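Beta-galactosidase (Bacillus circulans subsp. alkalophilus, PDB 3TTY) hydrolyses beta-galactosides, releasing terminal galactose, as a trimeric enzyme whose TIM barrel binds galactose. Local coordinates at residues I50-D63 and Y124-Y136. Sequence-based numbering, arbitrary orientation.
Sequences IQRDEVSYDFTWLD and YAKILAGKLAERY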
loop_
_atom_site.group_PDB
_atom_site.type_symbol
_atom_site.label_atom_id
_atom_site.label_comp_id
_atom_site.label_asym_id
_atom_site.label_seq_id
_atom_site.Cartn_x
_atom_site.Cartn_y
_atom_site.Cartn_z
ATOM N N ILE A 50 13.429 14.740 -35.124
ATOM C CA ILE A 50 14.517 14.520 -36.054
ATOM C C ILE A 50 14.207 13.362 -36.979
ATOM O O ILE A 50 14.330 13.474 -38.202
ATOM C CB ILE A 50 15.820 14.211 -35.307
ATOM C CG1 ILE A 50 16.268 15.442 -34.510
ATOM C CG2 ILE A 50 16.878 13.739 -36.289
ATOM C CD1 ILE A 50 17.311 15.144 -33.453
ATOM N N GLN A 51 13.798 12.240 -36.404
ATOM C CA GLN A 51 13.659 11.030 -37.207
ATOM C C GLN A 51 12.241 10.455 -37.203
ATOM O O GLN A 51 11.788 9.904 -36.201
ATOM C CB GLN A 51 14.675 9.991 -36.744
ATOM C CG GLN A 51 14.779 8.751 -37.643
ATOM C CD GLN A 51 15.547 7.619 -36.968
ATOM O OE1 GLN A 51 16.171 7.811 -35.925
ATOM N NE2 GLN A 51 15.483 6.431 -37.552
ATOM N N ARG A 52 11.555 10.560 -38.337
ATOM C CA ARG A 52 10.143 10.176 -38.414
ATOM C C ARG A 52 9.913 8.731 -38.884
ATOM O O ARG A 52 8.786 8.236 -38.856
ATOM C CB ARG A 52 9.400 11.133 -39.341
ATOM C CG ARG A 52 9.948 11.145 -40.753
ATOM C CD ARG A 52 8.820 11.271 -41.767
ATOM N NE ARG A 52 8.139 12.560 -41.679
ATOM C CZ ARG A 52 6.822 12.741 -41.819
ATOM N NH1 ARG A 52 6.010 11.701 -42.045
ATOM N NH2 ARG A 52 6.313 13.972 -41.727
ATOM N N ASP A 53 10.977 8.089 -39.361
ATOM C CA ASP A 53 10.938 6.689 -39.776
ATOM C C ASP A 53 12.367 6.151 -39.883
ATOM O O ASP A 53 13.317 6.865 -39.570
ATOM C CB ASP A 53 10.141 6.489 -41.076
ATOM C CG ASP A 53 10.806 7.140 -42.286
ATOM O OD1 ASP A 53 12.054 7.256 -42.291
ATOM O OD2 ASP A 53 10.078 7.529 -43.229
ATOM N N GLU A 54 12.521 4.913 -40.334
ATOM C CA GLU A 54 13.816 4.233 -40.257
ATOM C C GLU A 54 14.879 4.912 -41.102
ATOM O O GLU A 54 16.077 4.691 -40.918
ATOM C CB GLU A 54 13.686 2.765 -40.681
ATOM C CG GLU A 54 12.734 1.949 -39.801
ATOM C CD GLU A 54 11.330 1.860 -40.370
ATOM O OE1 GLU A 54 10.901 2.817 -41.044
ATOM O OE2 GLU A 54 10.658 0.816 -40.165
ATOM N N VAL A 55 14.426 5.766 -42.005
ATOM C CA VAL A 55 15.259 6.227 -43.097
ATOM C C VAL A 55 15.400 7.761 -43.185
ATOM O O VAL A 55 16.273 8.269 -43.881
ATOM C CB VAL A 55 14.677 5.637 -44.413
ATOM C CG1 VAL A 55 14.399 6.714 -45.448
ATOM C CG2 VAL A 55 15.565 4.526 -44.932
ATOM N N SER A 56 14.556 8.497 -42.469
ATOM C CA SER A 56 14.467 9.947 -42.658
ATOM C C SER A 56 14.968 10.741 -41.460
ATOM O O SER A 56 14.560 10.480 -40.333
ATOM C CB SER A 56 13.029 10.356 -42.974
ATOM O OG SER A 56 12.534 9.652 -44.099
ATOM N N TYR A 57 15.840 11.716 -41.725
ATOM C CA TYR A 57 16.426 12.574 -40.695
ATOM C C TYR A 57 16.310 14.060 -41.072
ATOM O O TYR A 57 16.708 14.474 -42.162
ATOM C CB TYR A 57 17.905 12.214 -40.448
ATOM C CG TYR A 57 18.131 10.802 -39.922
ATOM C CD1 TYR A 57 18.200 10.547 -38.558
ATOM C CD2 TYR A 57 18.268 9.731 -40.788
ATOM C CE1 TYR A 57 18.397 9.265 -38.076
ATOM C CE2 TYR A 57 18.469 8.436 -40.312
ATOM C CZ TYR A 57 18.533 8.217 -38.963
ATOM O OH TYR A 57 18.735 6.944 -38.498
ATOM N N ASP A 58 15.772 14.860 -40.159
ATOM C CA ASP A 58 15.646 16.289 -40.386
ATOM C C ASP A 58 16.336 17.082 -39.284
ATOM O O ASP A 58 15.934 17.028 -38.127
ATOM C CB ASP A 58 14.180 16.706 -40.501
ATOM C CG ASP A 58 14.025 18.210 -40.681
ATOM O OD1 ASP A 58 14.833 18.813 -41.420
ATOM O OD2 ASP A 58 13.113 18.794 -40.068
ATOM N N PHE A 59 17.384 17.809 -39.653
ATOM C CA PHE A 59 18.162 18.581 -38.696
ATOM C C PHE A 59 18.031 20.084 -38.944
ATOM O O PHE A 59 18.615 20.889 -38.211
ATOM C CB PHE A 59 19.643 18.194 -38.767
ATOM C CG PHE A 59 19.943 16.782 -38.326
ATOM C CD1 PHE A 59 20.078 16.472 -36.976
ATOM C CD2 PHE A 59 20.147 15.777 -39.260
ATOM C CE1 PHE A 59 20.387 15.180 -36.567
ATOM C CE2 PHE A 59 20.459 14.484 -38.862
ATOM C CZ PHE A 59 20.581 14.185 -37.510
ATOM N N THR A 60 17.276 20.470 -39.975
ATOM C CA THR A 60 17.189 21.886 -40.344
ATOM C C THR A 60 16.676 22.755 -39.197
ATOM O O THR A 60 17.175 23.858 -38.987
ATOM C CB THR A 60 16.368 22.115 -41.637
ATOM O OG1 THR A 60 14.997 21.752 -41.419
ATOM C CG2 THR A 60 16.948 21.287 -42.781
ATOM N N TRP A 61 15.710 22.238 -38.440
ATOM C CA TRP A 61 15.143 22.950 -37.297
ATOM C C TRP A 61 16.229 23.196 -36.255
ATOM O O TRP A 61 16.313 24.267 -35.647
ATOM C CB TRP A 61 13.994 22.137 -36.666
ATOM C CG TRP A 61 14.465 20.855 -36.033
ATOM C CD1 TRP A 61 14.699 19.669 -36.664
ATOM C CD2 TRP A 61 14.802 20.648 -34.655
ATOM N NE1 TRP A 61 15.153 18.734 -35.764
ATOM C CE2 TRP A 61 15.227 19.310 -34.524
ATOM C CE3 TRP A 61 14.783 21.465 -33.518
ATOM C CZ2 TRP A 61 15.620 18.766 -33.300
ATOM C CZ3 TRP A 61 15.170 20.920 -32.303
ATOM C CH2 TRP A 61 15.586 19.586 -32.205
ATOM N N LEU A 62 17.059 22.186 -36.051
ATOM C CA LEU A 62 18.120 22.256 -35.057
ATOM C C LEU A 62 19.258 23.185 -35.507
ATOM O O LEU A 62 19.808 23.926 -34.698
ATOM C CB LEU A 62 18.657 20.852 -34.770
ATOM C CG LEU A 62 19.770 20.769 -33.739
ATOM C CD1 LEU A 62 19.267 21.342 -32.443
ATOM C CD2 LEU A 62 20.230 19.329 -33.585
ATOM N N ASP A 63 19.605 23.139 -36.793
ATOM C CA ASP A 63 20.560 24.105 -37.357
ATOM C C ASP A 63 20.205 25.528 -36.922
ATOM O O ASP A 63 21.063 26.284 -36.488
ATOM C CB ASP A 63 20.569 24.060 -38.892
ATOM C CG ASP A 63 21.137 22.773 -39.447
ATOM O OD1 ASP A 63 21.637 21.941 -38.670
ATOM O OD2 ASP A 63 21.080 22.599 -40.683
ATOM N N TYR A 124 19.583 2.418 -33.836
ATOM C CA TYR A 124 19.232 3.800 -34.179
ATOM C C TYR A 124 19.832 4.852 -33.246
ATOM O O TYR A 124 20.084 5.981 -33.664
ATOM C CB TYR A 124 17.720 3.959 -34.321
ATOM C CG TYR A 124 17.191 3.181 -35.492
ATOM C CD1 TYR A 124 17.516 3.554 -36.794
ATOM C CD2 TYR A 124 16.387 2.057 -35.305
ATOM C CE1 TYR A 124 17.043 2.843 -37.882
ATOM C CE2 TYR A 124 15.903 1.333 -36.398
ATOM C CZ TYR A 124 16.241 1.730 -37.685
ATOM O OH TYR A 124 15.780 1.024 -38.781
ATOM N N ALA A 125 20.072 4.483 -31.993
ATOM C CA ALA A 125 20.671 5.415 -31.060
ATOM C C ALA A 125 22.111 5.714 -31.484
ATOM O O ALA A 125 22.533 6.865 -31.462
ATOM C CB ALA A 125 20.616 4.880 -29.623
ATOM N N LYS A 126 22.851 4.680 -31.883
ATOM C CA LYS A 126 24.197 4.868 -32.429
ATOM C C LYS A 126 24.197 5.737 -33.696
ATOM O O LYS A 126 24.965 6.685 -33.817
ATOM C CB LYS A 126 24.851 3.524 -32.733
ATOM C CG LYS A 126 26.190 3.657 -33.453
ATOM C CD LYS A 126 27.023 2.372 -33.388
ATOM C CE LYS A 126 28.393 2.577 -34.045
ATOM N NZ LYS A 126 29.264 1.374 -33.920
ATOM N N ILE A 127 23.334 5.405 -34.646
ATOM C CA ILE A 127 23.222 6.221 -35.844
ATOM C C ILE A 127 22.908 7.688 -35.523
ATOM O O ILE A 127 23.565 8.593 -36.048
ATOM C CB ILE A 127 22.189 5.638 -36.826
ATOM C CG1 ILE A 127 22.695 4.288 -37.346
ATOM C CG2 ILE A 127 21.944 6.606 -37.987
ATOM C CD1 ILE A 127 21.758 3.597 -38.331
ATOM N N LEU A 128 21.925 7.928 -34.657
ATOM C CA LEU A 128 21.533 9.306 -34.334
ATOM C C LEU A 128 22.700 10.120 -33.761
ATOM O O LEU A 128 22.963 11.241 -34.202
ATOM C CB LEU A 128 20.333 9.347 -33.384
ATOM C CG LEU A 128 19.825 10.728 -32.955
ATOM C CD1 LEU A 128 19.582 11.653 -34.162
ATOM C CD2 LEU A 128 18.561 10.593 -32.107
ATOM N N ALA A 129 23.384 9.558 -32.774
ATOM C CA ALA A 129 24.532 10.211 -32.178
ATOM C C ALA A 129 25.611 10.452 -33.239
ATOM O O ALA A 129 26.241 11.502 -33.270
ATOM C CB ALA A 129 25.082 9.359 -31.035
ATOM N N GLY A 130 25.813 9.471 -34.112
ATOM C CA GLY A 130 26.768 9.604 -35.194
ATOM C C GLY A 130 26.459 10.761 -36.125
ATOM O O GLY A 130 27.318 11.584 -36.402
ATOM N N LYS A 131 25.226 10.821 -36.616
ATOM C CA LYS A 131 24.834 11.866 -37.553
ATOM C C LYS A 131 24.914 13.252 -36.943
ATOM O O LYS A 131 25.272 14.205 -37.624
ATOM C CB LYS A 131 23.425 11.616 -38.095
ATOM C CG LYS A 131 23.333 10.475 -39.116
ATOM C CD LYS A 131 21.897 10.264 -39.578
ATOM C CE LYS A 131 21.825 9.280 -40.741
ATOM N NZ LYS A 131 22.569 9.778 -41.931
ATOM N N LEU A 132 24.568 13.380 -35.669
ATOM C CA LEU A 132 24.666 14.675 -35.000
ATOM C C LEU A 132 26.122 15.141 -34.927
ATOM O O LEU A 132 26.426 16.302 -35.212
ATOM C CB LEU A 132 24.065 14.622 -33.589
ATOM C CG LEU A 132 22.541 14.566 -33.458
ATOM C CD1 LEU A 132 22.141 14.031 -32.099
ATOM C CD2 LEU A 132 21.902 15.935 -33.712
ATOM N N ALA A 133 27.020 14.246 -34.524
ATOM C CA ALA A 133 28.414 14.634 -34.349
ATOM C C ALA A 133 29.032 14.935 -35.704
ATOM O O ALA A 133 29.790 15.893 -35.853
ATOM C CB ALA A 133 29.211 13.548 -33.604
ATOM N N GLU A 134 28.691 14.132 -36.701
ATOM C CA GLU A 134 29.171 14.389 -38.048
ATOM C C GLU A 134 28.685 15.749 -38.553
ATOM O O GLU A 134 29.467 16.546 -39.079
ATOM C CB GLU A 134 28.735 13.276 -39.001
ATOM C CG GLU A 134 28.953 13.606 -40.484
ATOM C CD GLU A 134 28.487 12.485 -41.409
ATOM O OE1 GLU A 134 29.274 12.087 -42.298
ATOM O OE2 GLU A 134 27.336 12.004 -41.251
ATOM N N ARG A 135 27.395 16.018 -38.397
ATOM C CA ARG A 135 26.832 17.259 -38.925
ATOM C C ARG A 135 27.462 18.483 -38.264
ATOM O O ARG A 135 27.704 19.495 -38.922
ATOM C CB ARG A 135 25.312 17.304 -38.757
ATOM C CG ARG A 135 24.651 18.502 -39.429
ATOM C CD ARG A 135 23.143 18.459 -39.271
ATOM N NE ARG A 135 22.464 19.474 -40.071
ATOM C CZ ARG A 135 22.085 19.287 -41.329
ATOM N NH1 ARG A 135 22.333 18.130 -41.929
ATOM N NH2 ARG A 135 21.462 20.250 -41.991
ATOM N N TYR A 136 27.727 18.394 -36.966
ATOM C CA TYR A 136 28.211 19.561 -36.232
ATOM C C TYR A 136 29.673 19.448 -35.827
ATOM O O TYR A 136 30.111 20.140 -34.914
ATOM C CB TYR A 136 27.331 19.822 -35.000
ATOM C CG TYR A 136 25.869 20.003 -35.348
ATOM C CD1 TYR A 136 25.465 21.023 -36.194
ATOM C CD2 TYR A 136 24.895 19.151 -34.844
ATOM C CE1 TYR A 136 24.135 21.199 -36.533
ATOM C CE2 TYR A 136 23.547 19.320 -35.183
ATOM C CZ TYR A 136 23.181 20.344 -36.022
ATOM O OH TYR A 136 21.861 20.532 -36.369
HETATM O O HOH W 1 18.794 6.817 -35.932
#
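Phe-59, Leu-62 and Asp-63 meet Leu-132, Arg-135 and Tyr-136 where two neighbouring outer helices of the TIM barrel, 60-71 and 119-135, come together; the loop leading into the first lies along the second. The packing is tight around Phe-59. Phe-59 CE1 sits 3.3 Å from Leu-132 CD2, CZ reaches Lys-131 CB, and Ile-50 CG2 covers one ring face. Leu-62 adds its CD2 against both Leu-132 CD2 and the Tyr-136 ring. Toward solvent the contact rests on Tyr-57, Lys-131, Asp-63 and Arg-135. Lys-131 crosses Tyr-57 at about a right angle, and Lys-131 CD lies 3.6 Å from the centroid of the Tyr-57 ring in a CH-pi contact; the lysine chain then bends at chi4 (-62°), leaving NZ in an off-centre cation-pi position. Gln-51 CG lies against the opposite face. On the buried side a water accepts a hydrogen bond from Tyr-57 OH and donates to Gln-51 OE1 and Tyr-124 O, bridging the segments; Gln-51 OE1 also accepts from Trp-47 NE1. At the other end Arg-135 grips Asp-63 side-on, nearly coplanar with the guanidinium: NH2 of Arg-135 meets Asp-63 OD2 at 2.7 Å (175°), and NE meets OD1 at 3.0 Å, both on syn lone pairs. Asp-63 OD1 accepts a second hydrogen bond, from Tyr-136 OH, 2.7 Å away and nearly in line with its CG-OD1 bond. An alanine in place of Asp-63 would probably leave the guanidinium without this countercharge and freer to turn, and Tyr-136 OH without this acceptor. Arg-135 runs extended from CG to NE and lays one guanidinium face on Phe-59 CB.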